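Uly1 (Catenovulum maritimum, PDB 7DRQ) probably cleaves the algal polysaccharide ulvan as a calcium-binding lyase of polysaccharide lyase family 24, built on a beta-propeller. Local coordinates at residues L4-V10 and T472-N478; I257-Y263 and F277-L283; P284-Q290 and K340-T346. All blocks are in the same frame, centred on the assembly; numbering follows the deposited sequence.

Contact 1: residues L4-V10 and T472-N478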
loop_
_atom_site.group_PDB
_atom_site.type_symbol
_atom_site.label_atom_id
_atom_site.label_comp_id
_atom_site.label_asym_id
_atom_site.label_seq_id
_atom_site.Cartn_x
_atom_site.Cartn_y
_atom_site.Cartn_z
ATOM N N LEU A 4 -7.238 -23.660 -6.359
ATOM C CA LEU A 4 -8.294 -22.697 -6.070
ATOM C C LEU A 4 -9.334 -23.355 -5.169
ATOM O O LEU A 4 -9.910 -24.389 -5.532
ATOM C CB LEU A 4 -8.936 -22.211 -7.370
ATOM C CG LEU A 4 -10.123 -21.241 -7.252
ATOM C CD1 LEU A 4 -9.726 -19.958 -6.493
ATOM C CD2 LEU A 4 -10.672 -20.884 -8.622
ATOM N N GLU A 5 -9.586 -22.760 -4.002
ATOM C CA GLU A 5 -10.528 -23.319 -3.035
ATOM C C GLU A 5 -11.874 -22.610 -3.009
ATOM O O GLU A 5 -12.903 -23.265 -2.819
ATOM C CB GLU A 5 -9.937 -23.284 -1.626
ATOM C CG GLU A 5 -8.697 -24.143 -1.469
ATOM C CD GLU A 5 -8.288 -24.309 -0.026
ATOM O OE1 GLU A 5 -8.568 -23.398 0.785
ATOM O OE2 GLU A 5 -7.682 -25.352 0.294
ATOM N N HIS A 6 -11.896 -21.287 -3.167
ATOM C CA HIS A 6 -13.128 -20.520 -3.054
ATOM C C HIS A 6 -13.097 -19.344 -4.017
ATOM O O HIS A 6 -12.040 -18.755 -4.256
ATOM C CB HIS A 6 -13.342 -20.016 -1.622
ATOM C CG HIS A 6 -13.442 -21.114 -0.608
ATOM N ND1 HIS A 6 -12.394 -21.475 0.211
ATOM C CD2 HIS A 6 -14.467 -21.942 -0.291
ATOM C CE1 HIS A 6 -12.769 -22.476 0.990
ATOM N NE2 HIS A 6 -14.022 -22.781 0.702
ATOM N N GLU A 7 -14.265 -19.001 -4.557
ATOM C CA GLU A 7 -14.420 -17.824 -5.405
ATOM C C GLU A 7 -15.721 -17.144 -5.006
ATOM O O GLU A 7 -16.788 -17.759 -5.087
ATOM C CB GLU A 7 -14.423 -18.212 -6.883
ATOM C CG GLU A 7 -14.543 -17.035 -7.812
ATOM C CD GLU A 7 -13.931 -17.317 -9.160
ATOM O OE1 GLU A 7 -13.515 -16.347 -9.814
ATOM O OE2 GLU A 7 -13.876 -18.509 -9.566
ATOM N N ILE A 8 -15.632 -15.891 -4.559
ATOM C CA ILE A 8 -16.711 -15.204 -3.859
ATOM C C ILE A 8 -16.917 -13.840 -4.499
ATOM O O ILE A 8 -15.978 -13.048 -4.588
ATOM C CB ILE A 8 -16.389 -15.036 -2.360
ATOM C CG1 ILE A 8 -16.104 -16.389 -1.716
ATOM C CG2 ILE A 8 -17.515 -14.313 -1.633
ATOM C CD1 ILE A 8 -14.696 -16.491 -1.169
ATOM N N LYS A 9 -18.143 -13.538 -4.901
ATOM C CA LYS A 9 -18.402 -12.196 -5.402
ATOM C C LYS A 9 -18.495 -11.238 -4.222
ATOM O O LYS A 9 -19.139 -11.531 -3.211
ATOM C CB LYS A 9 -19.680 -12.148 -6.244
ATOM C CG LYS A 9 -20.011 -10.754 -6.742
ATOM C CD LYS A 9 -21.000 -10.801 -7.909
ATOM C CE LYS A 9 -22.439 -10.794 -7.437
ATOM N NZ LYS A 9 -23.394 -10.792 -8.603
ATOM N N VAL A 10 -17.804 -10.113 -4.323
ATOM C CA VAL A 10 -17.869 -9.127 -3.258
ATOM C C VAL A 10 -18.951 -8.100 -3.533
ATOM O O VAL A 10 -19.801 -7.838 -2.677
ATOM C CB VAL A 10 -16.494 -8.467 -3.070
ATOM C CG1 VAL A 10 -16.565 -7.391 -1.968
ATOM C CG2 VAL A 10 -15.462 -9.532 -2.727
ATOM N N THR A 472 -16.252 -6.951 -8.263
ATOM C CA THR A 472 -15.041 -7.480 -7.663
ATOM C C THR A 472 -15.313 -8.850 -7.063
ATOM O O THR A 472 -16.439 -9.173 -6.670
ATOM C CB THR A 472 -14.480 -6.556 -6.563
ATOM O OG1 THR A 472 -15.500 -6.341 -5.592
ATOM C CG2 THR A 472 -14.071 -5.223 -7.154
ATOM N N TYR A 473 -14.248 -9.641 -6.985
ATOM C CA TYR A 473 -14.290 -10.996 -6.478
ATOM C C TYR A 473 -13.163 -11.189 -5.480
ATOM O O TYR A 473 -12.141 -10.503 -5.528
ATOM C CB TYR A 473 -14.119 -12.027 -7.598
ATOM C CG TYR A 473 -15.390 -12.252 -8.366
ATOM C CD1 TYR A 473 -15.731 -11.435 -9.426
ATOM C CD2 TYR A 473 -16.262 -13.269 -8.006
ATOM C CE1 TYR A 473 -16.911 -11.632 -10.127
ATOM C CE2 TYR A 473 -17.439 -13.473 -8.697
ATOM C CZ TYR A 473 -17.757 -12.651 -9.751
ATOM O OH TYR A 473 -18.936 -12.856 -10.443
ATOM N N LEU A 474 -13.358 -12.164 -4.603
ATOM C CA LEU A 474 -12.302 -12.696 -3.759
ATOM C C LEU A 474 -12.033 -14.139 -4.156
ATOM O O LEU A 474 -12.964 -14.954 -4.205
ATOM C CB LEU A 474 -12.695 -12.644 -2.283
ATOM C CG LEU A 474 -11.819 -13.483 -1.338
ATOM C CD1 LEU A 474 -10.383 -12.946 -1.300
ATOM C CD2 LEU A 474 -12.417 -13.523 0.085
ATOM N N GLN A 475 -10.770 -14.463 -4.421
ATOM C CA GLN A 475 -10.364 -15.851 -4.608
ATOM C C GLN A 475 -9.467 -16.286 -3.458
ATOM O O GLN A 475 -8.622 -15.517 -2.988
ATOM C CB GLN A 475 -9.642 -16.062 -5.941
ATOM C CG GLN A 475 -10.564 -15.956 -7.155
ATOM C CD GLN A 475 -9.898 -16.408 -8.435
ATOM O OE1 GLN A 475 -8.700 -16.704 -8.460
ATOM N NE2 GLN A 475 -10.674 -16.455 -9.517
ATOM N N ILE A 476 -9.676 -17.512 -2.986
ATOM C CA ILE A 476 -8.854 -18.095 -1.929
ATOM C C ILE A 476 -8.152 -19.299 -2.541
ATOM O O ILE A 476 -8.800 -20.273 -2.950
ATOM C CB ILE A 476 -9.671 -18.470 -0.689
ATOM C CG1 ILE A 476 -10.443 -17.246 -0.183
ATOM C CG2 ILE A 476 -8.757 -18.980 0.425
ATOM C CD1 ILE A 476 -11.413 -17.561 0.955
ATOM N N ILE A 477 -6.830 -19.212 -2.637
ATOM C CA ILE A 477 -6.017 -20.180 -3.354
ATOM C C ILE A 477 -5.035 -20.776 -2.357
ATOM O O ILE A 477 -4.284 -20.046 -1.699
ATOM C CB ILE A 477 -5.293 -19.539 -4.550
ATOM C CG1 ILE A 477 -6.298 -19.098 -5.631
ATOM C CG2 ILE A 477 -4.285 -20.506 -5.137
ATOM C CD1 ILE A 477 -5.704 -18.103 -6.657
ATOM N N ASN A 478 -5.069 -22.097 -2.221
ATOM C CA ASN A 478 -4.191 -22.797 -1.296
ATOM C C ASN A 478 -2.808 -22.930 -1.916
ATOM O O ASN A 478 -2.658 -23.523 -2.990
ATOM C CB ASN A 478 -4.773 -24.175 -0.968
ATOM C CG ASN A 478 -4.152 -24.786 0.259
ATOM O OD1 ASN A 478 -2.936 -24.748 0.434
ATOM N ND2 ASN A 478 -4.984 -25.354 1.127
#
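The Tyr473 ring carries Lys9 on one face, with Lys9 CG 4.1 Å above the ring plane and set toward the rim. Lys9 CB lies 3.6 Å from Tyr473 CE2, so it is the lysine's aliphatic part that touches the ring. Lys9 NZ forms a salt bridge with Asp12. Glu7 CG also meets Tyr473, at CD2. The two strands, 4-10 and 472-478, run antiparallel in a four-stranded sheet of the beta-propeller. The first strand of the chain here pairs with the last, which fits the closure that joins the two chain ends in many propellers.

Side chains occupy both faces of this pair. On one, Glu7 and Gln475 lie side by side and point the same way. Gln475 NE2 donates to Glu7 OE1 at 2.9 Å, within its own amide plane but from well above the carboxylate plane. The two planes are 89° apart. Glu7 CG stands anti to the backbone N (chi1 -178°), which sets the carboxylate beside the glutamine. Next to them, Leu4 CD1 reaches Ile477 CG1 at 3.6 Å. On the other face, Ile8 CD1 touches Leu474 CD2 at 3.9 Å and also meets Ile476 CD1. Tyr79 of strand 73-80 covers these three.

The register slips by one residue between Leu4 and His6. Glu5 and His6 both face Ile476 in a classic beta bulge, and Ile476 O takes hydrogen bonds from both of their backbone N atoms. Glu5 sends its carboxylate to the end of the sheet, where OE1 forms a salt bridge with Lys455. Its other oxygen, Glu5 OE2, accepts a nearly straight bond from Asn478 ND2 at 2.8 Å, with an N-H...O angle of 170°.

Contact 2: residues I257-Y263 and F277-L283. With CA (calcium ion), chain E.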
loop_
_atom_site.group_PDB
_atom_site.type_symbol
_atom_site.label_atom_id
_atom_site.label_comp_id
_atom_site.label_asym_id
_atom_site.label_seq_id
_atom_site.Cartn_x
_atom_site.Cartn_y
_atom_site.Cartn_z
ATOM N N ILE A 257 23.561 15.694 1.482
ATOM C CA ILE A 257 23.881 16.792 0.572
ATOM C C ILE A 257 22.652 17.630 0.235
ATOM O O ILE A 257 22.791 18.796 -0.153
ATOM C CB ILE A 257 24.537 16.278 -0.721
ATOM C CG1 ILE A 257 23.611 15.294 -1.441
ATOM C CG2 ILE A 257 25.880 15.642 -0.426
ATOM C CD1 ILE A 257 24.004 15.023 -2.879
ATOM N N LYS A 258 21.453 17.079 0.417
ATOM C CA LYS A 258 20.214 17.668 -0.069
ATOM C C LYS A 258 19.066 16.916 0.586
ATOM O O LYS A 258 19.230 15.776 1.025
ATOM C CB LYS A 258 20.124 17.568 -1.603
ATOM C CG LYS A 258 18.917 18.216 -2.265
ATOM C CD LYS A 258 18.841 17.770 -3.705
ATOM C CE LYS A 258 17.728 18.464 -4.499
ATOM N NZ LYS A 258 16.402 18.397 -3.857
ATOM N N ASN A 259 17.906 17.563 0.649
ATOM C CA ASN A 259 16.690 16.853 1.020
ATOM C C ASN A 259 16.422 15.718 0.033
ATOM O O ASN A 259 16.844 15.761 -1.119
ATOM C CB ASN A 259 15.495 17.807 1.025
ATOM C CG ASN A 259 15.555 18.830 2.149
ATOM O OD1 ASN A 259 16.365 18.727 3.079
ATOM N ND2 ASN A 259 14.695 19.834 2.057
ATOM N N TRP A 260 15.697 14.693 0.492
ATOM C CA TRP A 260 15.291 13.609 -0.400
ATOM C C TRP A 260 13.942 13.081 0.060
ATOM O O TRP A 260 13.434 13.465 1.113
ATOM C CB TRP A 260 16.338 12.485 -0.453
ATOM C CG TRP A 260 16.754 11.895 0.883
ATOM C CD1 TRP A 260 17.566 12.471 1.828
ATOM C CD2 TRP A 260 16.387 10.608 1.409
ATOM N NE1 TRP A 260 17.725 11.621 2.902
ATOM C CE2 TRP A 260 17.007 10.476 2.672
ATOM C CE3 TRP A 260 15.593 9.561 0.936
ATOM C CZ2 TRP A 260 16.865 9.330 3.457
ATOM C CZ3 TRP A 260 15.446 8.427 1.730
ATOM C CH2 TRP A 260 16.072 8.324 2.973
ATOM N N SER A 261 13.345 12.217 -0.765
ATOM C CA SER A 261 12.067 11.582 -0.470
ATOM C C SER A 261 12.202 10.078 -0.674
ATOM O O SER A 261 13.078 9.603 -1.401
ATOM C CB SER A 261 10.946 12.141 -1.356
ATOM O OG SER A 261 9.676 11.763 -0.841
ATOM N N ILE A 262 11.318 9.322 -0.036
ATOM C CA ILE A 262 11.510 7.888 0.140
ATOM C C ILE A 262 10.335 7.148 -0.486
ATOM O O ILE A 262 9.172 7.491 -0.243
ATOM C CB ILE A 262 11.691 7.538 1.632
ATOM C CG1 ILE A 262 11.826 6.025 1.843
ATOM C CG2 ILE A 262 10.554 8.142 2.486
ATOM C CD1 ILE A 262 12.381 5.682 3.224
ATOM N N TYR A 263 10.648 6.159 -1.326
ATOM C CA TYR A 263 9.667 5.428 -2.128
ATOM C C TYR A 263 9.841 3.951 -1.803
ATOM O O TYR A 263 10.721 3.289 -2.360
ATOM C CB TYR A 263 9.859 5.709 -3.626
ATOM C CG TYR A 263 9.418 7.100 -3.998
ATOM C CD1 TYR A 263 10.219 8.200 -3.714
ATOM C CD2 TYR A 263 8.189 7.322 -4.607
ATOM C CE1 TYR A 263 9.807 9.480 -4.033
ATOM C CE2 TYR A 263 7.771 8.599 -4.930
ATOM C CZ TYR A 263 8.584 9.669 -4.637
ATOM O OH TYR A 263 8.175 10.938 -4.949
ATOM N N PHE A 277 13.368 0.342 0.017
ATOM C CA PHE A 277 12.927 1.576 -0.619
ATOM C C PHE A 277 13.921 2.013 -1.682
ATOM O O PHE A 277 15.049 1.520 -1.758
ATOM C CB PHE A 277 12.715 2.701 0.421
ATOM C CG PHE A 277 13.961 3.120 1.149
ATOM C CD1 PHE A 277 14.336 2.485 2.327
ATOM C CD2 PHE A 277 14.737 4.185 0.685
ATOM C CE1 PHE A 277 15.477 2.877 3.017
ATOM C CE2 PHE A 277 15.888 4.591 1.378
ATOM C CZ PHE A 277 16.249 3.939 2.547
ATOM N N GLN A 278 13.460 2.935 -2.524
ATOM C CA GLN A 278 14.310 3.711 -3.411
ATOM C C GLN A 278 14.185 5.185 -3.041
ATOM O O GLN A 278 13.274 5.591 -2.322
ATOM C CB GLN A 278 13.940 3.460 -4.889
ATOM C CG GLN A 278 13.943 1.961 -5.201
ATOM C CD GLN A 278 13.822 1.637 -6.682
ATOM O OE1 GLN A 278 12.723 1.632 -7.247
ATOM N NE2 GLN A 278 14.954 1.355 -7.317
ATOM N N ARG A 279 15.118 5.988 -3.531
ATOM C CA ARG A 279 15.251 7.373 -3.102
ATOM C C ARG A 279 14.964 8.295 -4.282
ATOM O O ARG A 279 15.324 7.983 -5.417
ATOM C CB ARG A 279 16.664 7.624 -2.546
ATOM C CG ARG A 279 17.069 9.100 -2.504
ATOM C CD ARG A 279 18.496 9.290 -1.962
ATOM N NE ARG A 279 19.497 8.706 -2.850
ATOM C CZ ARG A 279 20.746 8.415 -2.480
ATOM N NH1 ARG A 279 21.138 8.682 -1.244
ATOM N NH2 ARG A 279 21.608 7.907 -3.360
ATOM N N ARG A 280 14.288 9.417 -4.036
ATOM C CA ARG A 280 14.195 10.464 -5.041
ATOM C C ARG A 280 14.964 11.662 -4.515
ATOM O O ARG A 280 14.586 12.242 -3.493
ATOM C CB ARG A 280 12.754 10.864 -5.375
ATOM C CG ARG A 280 12.705 11.889 -6.527
ATOM C CD ARG A 280 11.275 12.270 -6.938
ATOM N NE ARG A 280 10.497 11.128 -7.415
ATOM C CZ ARG A 280 9.253 11.209 -7.876
ATOM N NH1 ARG A 280 8.650 12.386 -7.965
ATOM N NH2 ARG A 280 8.610 10.109 -8.266
ATOM N N PHE A 281 16.003 12.050 -5.186
ATOM C CA PHE A 281 16.812 13.162 -4.759
ATOM C C PHE A 281 16.456 14.477 -5.455
ATOM O O PHE A 281 16.783 15.482 -4.975
ATOM C CB PHE A 281 18.296 12.906 -5.100
ATOM C CG PHE A 281 19.205 12.712 -3.940
ATOM C CD1 PHE A 281 19.159 13.505 -2.856
ATOM C CD2 PHE A 281 20.190 11.745 -3.983
ATOM C CE1 PHE A 281 20.003 13.318 -1.805
ATOM C CE2 PHE A 281 21.068 11.569 -2.938
ATOM C CZ PHE A 281 20.967 12.374 -1.835
ATOM N N ASN A 282 15.851 14.401 -6.617
ATOM C CA ASN A 282 15.527 15.593 -7.391
ATOM C C ASN A 282 16.764 16.424 -7.683
ATOM O O ASN A 282 16.693 17.652 -7.763
ATOM C CB ASN A 282 14.474 16.445 -6.696
ATOM C CG ASN A 282 13.228 15.649 -6.355
ATOM O OD1 ASN A 282 12.419 15.332 -7.235
ATOM N ND2 ASN A 282 13.075 15.324 -5.078
ATOM N N LEU A 283 17.893 15.775 -7.820
ATOM C CA LEU A 283 19.051 16.452 -8.387
ATOM C C LEU A 283 18.905 16.552 -9.898
ATOM O O LEU A 283 18.342 15.655 -10.533
ATOM C CB LEU A 283 20.321 15.685 -8.073
ATOM C CG LEU A 283 20.742 15.587 -6.619
ATOM C CD1 LEU A 283 21.649 14.378 -6.452
ATOM C CD2 LEU A 283 21.459 16.873 -6.226
HETATM CA CA CA E . 17.010 13.772 -10.854
HETATM O O HOH W 1 14.732 16.441 -3.013
HETATM O O HOH W 2 15.086 12.928 -9.473
HETATM O O HOH W 3 18.045 12.864 -8.800
HETATM O O HOH W 4 17.110 14.846 -13.160
HETATM O O HOH W 5 15.405 15.430 -10.754
#
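This contact is the open end of the beta hairpin 261-269/272-280, where the chain leaves the sheet for a calcium site. Ser261 with Arg280 and Tyr263 with Gln278 are hydrogen-bonded antiparallel pairs.

On the face that carries Ser261, Tyr263 and Arg280, the Tyr263 ring lies almost parallel to the Arg280 guanidinium, with planes 12° apart. Tyr263 OH sits over the centre of that group, 3.1 Å from Arg280 CZ, and is not hydrogen-bonded to its nitrogens. Arg280 NE bonds to Gln290 instead.

On the other face, Ile262 CD1 makes a CH-pi contact 3.7 Å from the centroid of the Phe277 ring. Ile262 CG1 stands anti to the backbone N (chi1 177°), which brings the branch over that ring. Trp260 CZ3 meets Phe277 CE2, while Trp260 CB packs on Phe281 CD1 at 3.8 Å. The Trp260 ring and the Arg279 guanidinium, which forms a salt bridge with Asp291, are nearly perpendicular, and Arg279 CG touches Trp260 CE3.

Beyond the strands, Lys258 reaches over the turn. Its NZ gives a weak bond to Phe281 O at 3.1 Å and a stronger one to a water. That water also accepts from Asn282 ND2 and lies 2.9 Å from Asn259 O. Leu283 O binds the calcium ion at 2.3 Å. The ion therefore gains a neutral backbone ligand here, and the shared water links the turn leading to it to Lys258.

Contact 3: residues P284-Q290 and K340-T346. With CA (calcium ion), chain E.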
loop_
_atom_site.group_PDB
_atom_site.type_symbol
_atom_site.label_atom_id
_atom_site.label_comp_id
_atom_site.label_asym_id
_atom_site.label_seq_id
_atom_site.Cartn_x
_atom_site.Cartn_y
_atom_site.Cartn_z
ATOM N N PRO A 284 19.425 17.616 -10.515
ATOM C CA PRO A 284 19.466 17.639 -11.983
ATOM C C PRO A 284 20.549 16.686 -12.458
ATOM O O PRO A 284 21.735 17.029 -12.460
ATOM C CB PRO A 284 19.783 19.105 -12.314
ATOM C CG PRO A 284 20.516 19.613 -11.106
ATOM C CD PRO A 284 20.024 18.818 -9.912
ATOM N N ASP A 285 20.160 15.471 -12.818
ATOM C CA ASP A 285 21.127 14.417 -13.053
ATOM C C ASP A 285 20.516 13.409 -14.019
ATOM O O ASP A 285 19.485 13.667 -14.643
ATOM C CB ASP A 285 21.555 13.769 -11.731
ATOM C CG ASP A 285 20.390 13.108 -10.989
ATOM O OD1 ASP A 285 19.270 13.036 -11.540
ATOM O OD2 ASP A 285 20.598 12.680 -9.840
ATOM N N ARG A 286 21.150 12.248 -14.125
ATOM C CA ARG A 286 20.679 11.204 -15.025
ATOM C C ARG A 286 19.384 10.549 -14.553
ATOM O O ARG A 286 18.771 9.809 -15.329
ATOM C CB ARG A 286 21.752 10.132 -15.176
ATOM C CG ARG A 286 22.060 9.411 -13.870
ATOM C CD ARG A 286 23.304 8.540 -13.954
ATOM N NE ARG A 286 23.162 7.415 -14.879
ATOM C CZ ARG A 286 23.572 6.183 -14.598
ATOM N NH1 ARG A 286 24.142 5.924 -13.420
ATOM N NH2 ARG A 286 23.433 5.216 -15.488
ATOM N N PHE A 287 18.952 10.796 -13.318
ATOM C CA PHE A 287 17.801 10.096 -12.737
ATOM C C PHE A 287 16.551 10.962 -12.890
ATOM O O PHE A 287 16.403 11.982 -12.218
ATOM C CB PHE A 287 18.073 9.743 -11.276
ATOM C CG PHE A 287 19.203 8.772 -11.103
ATOM C CD1 PHE A 287 19.045 7.432 -11.455
ATOM C CD2 PHE A 287 20.436 9.196 -10.630
ATOM C CE1 PHE A 287 20.094 6.534 -11.312
ATOM C CE2 PHE A 287 21.494 8.302 -10.498
ATOM C CZ PHE A 287 21.328 6.977 -10.843
ATOM N N ARG A 288 15.660 10.556 -13.792
ATOM C CA ARG A 288 14.404 11.275 -13.989
ATOM C C ARG A 288 13.596 11.338 -12.702
ATOM O O ARG A 288 12.918 12.337 -12.430
ATOM C CB ARG A 288 13.592 10.589 -15.085
ATOM C CG ARG A 288 12.252 11.222 -15.351
ATOM C CD ARG A 288 11.564 10.504 -16.514
ATOM N NE ARG A 288 10.209 10.999 -16.715
ATOM C CZ ARG A 288 9.124 10.237 -16.741
ATOM N NH1 ARG A 288 9.222 8.925 -16.583
ATOM N NH2 ARG A 288 7.935 10.789 -16.943
ATOM N N ALA A 289 13.642 10.270 -11.907
ATOM C CA ALA A 289 12.870 10.189 -10.674
ATOM C C ALA A 289 13.708 9.513 -9.603
ATOM O O ALA A 289 14.647 10.123 -9.083
ATOM C CB ALA A 289 11.549 9.455 -10.912
ATOM N N GLN A 290 13.431 8.243 -9.296
ATOM C CA GLN A 290 14.156 7.614 -8.191
ATOM C C GLN A 290 15.556 7.169 -8.606
ATOM O O GLN A 290 15.891 7.047 -9.791
ATOM C CB GLN A 290 13.370 6.418 -7.635
ATOM C CG GLN A 290 12.248 6.765 -6.655
ATOM C CD GLN A 290 10.993 7.243 -7.337
ATOM O OE1 GLN A 290 10.824 8.436 -7.602
ATOM N NE2 GLN A 290 10.076 6.307 -7.625
ATOM N N LYS A 340 20.757 13.684 -19.030
ATOM C CA LYS A 340 19.745 14.078 -18.057
ATOM C C LYS A 340 18.495 13.233 -18.215
ATOM O O LYS A 340 18.011 13.016 -19.330
ATOM C CB LYS A 340 19.403 15.555 -18.194
ATOM C CG LYS A 340 20.511 16.438 -17.750
ATOM C CD LYS A 340 20.816 16.258 -16.270
ATOM C CE LYS A 340 22.066 17.011 -15.918
ATOM N NZ LYS A 340 21.867 18.443 -16.290
ATOM N N ASP A 341 18.003 12.735 -17.086
ATOM C CA ASP A 341 16.754 11.982 -16.982
ATOM C C ASP A 341 16.758 10.669 -17.761
ATOM O O ASP A 341 15.703 10.042 -17.889
ATOM C CB ASP A 341 15.561 12.836 -17.423
ATOM C CG ASP A 341 15.342 14.031 -16.521
ATOM O OD1 ASP A 341 15.883 14.025 -15.398
ATOM O OD2 ASP A 341 14.630 14.968 -16.936
ATOM N N GLN A 342 17.915 10.206 -18.248
ATOM C CA GLN A 342 17.938 9.008 -19.096
ATOM C C GLN A 342 17.640 7.719 -18.329
ATOM O O GLN A 342 17.237 6.731 -18.947
ATOM C CB GLN A 342 19.290 8.871 -19.807
ATOM C CG GLN A 342 19.225 8.038 -21.104
ATOM C CD GLN A 342 20.532 8.033 -21.886
ATOM O OE1 GLN A 342 21.413 8.855 -21.649
ATOM N NE2 GLN A 342 20.659 7.091 -22.827
ATOM N N VAL A 343 17.847 7.692 -17.013
ATOM C CA VAL A 343 17.461 6.555 -16.178
ATOM C C VAL A 343 16.171 6.933 -15.470
ATOM O O VAL A 343 16.161 7.827 -14.613
ATOM C CB VAL A 343 18.542 6.184 -15.158
ATOM C CG1 VAL A 343 18.101 4.936 -14.346
ATOM C CG2 VAL A 343 19.884 5.959 -15.830
ATOM N N SER A 344 15.081 6.242 -15.802
ATOM C CA SER A 344 13.764 6.582 -15.293
ATOM C C SER A 344 13.299 5.422 -14.421
ATOM O O SER A 344 13.010 4.331 -14.926
ATOM C CB SER A 344 12.781 6.860 -16.431
ATOM O OG SER A 344 11.478 7.106 -15.928
ATOM N N ILE A 345 13.270 5.655 -13.110
ATOM C CA ILE A 345 12.789 4.690 -12.132
ATOM C C ILE A 345 11.575 5.315 -11.466
ATOM O O ILE A 345 11.712 6.262 -10.681
ATOM C CB ILE A 345 13.863 4.337 -11.096
ATOM C CG1 ILE A 345 15.094 3.734 -11.783
ATOM C CG2 ILE A 345 13.297 3.393 -10.036
ATOM C CD1 ILE A 345 16.312 3.691 -10.865
ATOM N N THR A 346 10.383 4.775 -11.753
ATOM C CA THR A 346 9.144 5.365 -11.272
ATOM C C THR A 346 8.233 4.369 -10.571
ATOM O O THR A 346 7.171 4.762 -10.088
ATOM C CB THR A 346 8.373 6.020 -12.436
ATOM O OG1 THR A 346 8.244 5.086 -13.510
ATOM C CG2 THR A 346 9.126 7.252 -12.938
HETATM CA CA CA E . 17.010 13.772 -10.854
HETATM O O HOH W 4 17.110 14.846 -13.160
HETATM O O HOH W 3 18.045 12.864 -8.800
HETATM O O HOH W 6 14.940 7.788 -12.105
HETATM O O HOH W 2 15.086 12.928 -9.473
HETATM O O HOH W 7 7.379 7.202 -8.846
HETATM O O HOH W 5 15.405 15.430 -10.754
#
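Phe287 and Val343 lie side by side and point the same way, with Phe287 CD1 3.9 Å from Val343 CG1. Arg286 NE and NH2 donate to Ala337 O and Gly331 O, and Val343 CG2 only packs obliquely against the guanidinium. Arg286 CG lies over one face of the Phe287 ring, while Asp285 OD2 sits at the ring edge. Arg288 is extended from CG to NE, and its NH1 donates at 3.0 Å to Ser344 OG, which lies in the guanidinium plane.

Asp285 turns its carboxylate to the calcium ion, with OD1 at 2.5 Å. The same oxygen accepts from Phe287 N, forming an Asx turn, and Phe287 O binds the metal at 2.3 Å. One calcium-bound water donates to Asp341 OD1, a second-shell link to 340-346.

Gln290 CB packs against Ile345 CG2, and Gln290 NE2 shares a water with Thr346 O. An alanine here would remove the amide and would probably leave Arg280 NE without its acceptor and break the water link.

Residues 284-290 belong to the connection from strand 272-280 to strand 290-298. Strand 359-369 borders the other segment, and its Trp368 makes a cation-pi contact with Arg288.

Contact 1 lies on the opposite side of the chain's centre from the other two, its centre about 39 Å from that of contact 2. Contacts 2 and 3 are both nested within the loop it closes. All three are partly buried; contact 2 has the most buried residues and contact 3 the most exposed ones. Contact 1 joins the first and last strands through antiparallel pairing interrupted by one bulge and carries no metal. Contact 2 changes from hairpin to turn, with aromatic packing. Contact 3 is mostly loop, held by backbone bonds and water. Contacts 2 and 3 share one calcium ion and four of its waters, and they also touch where Gln278 packs on Ile345.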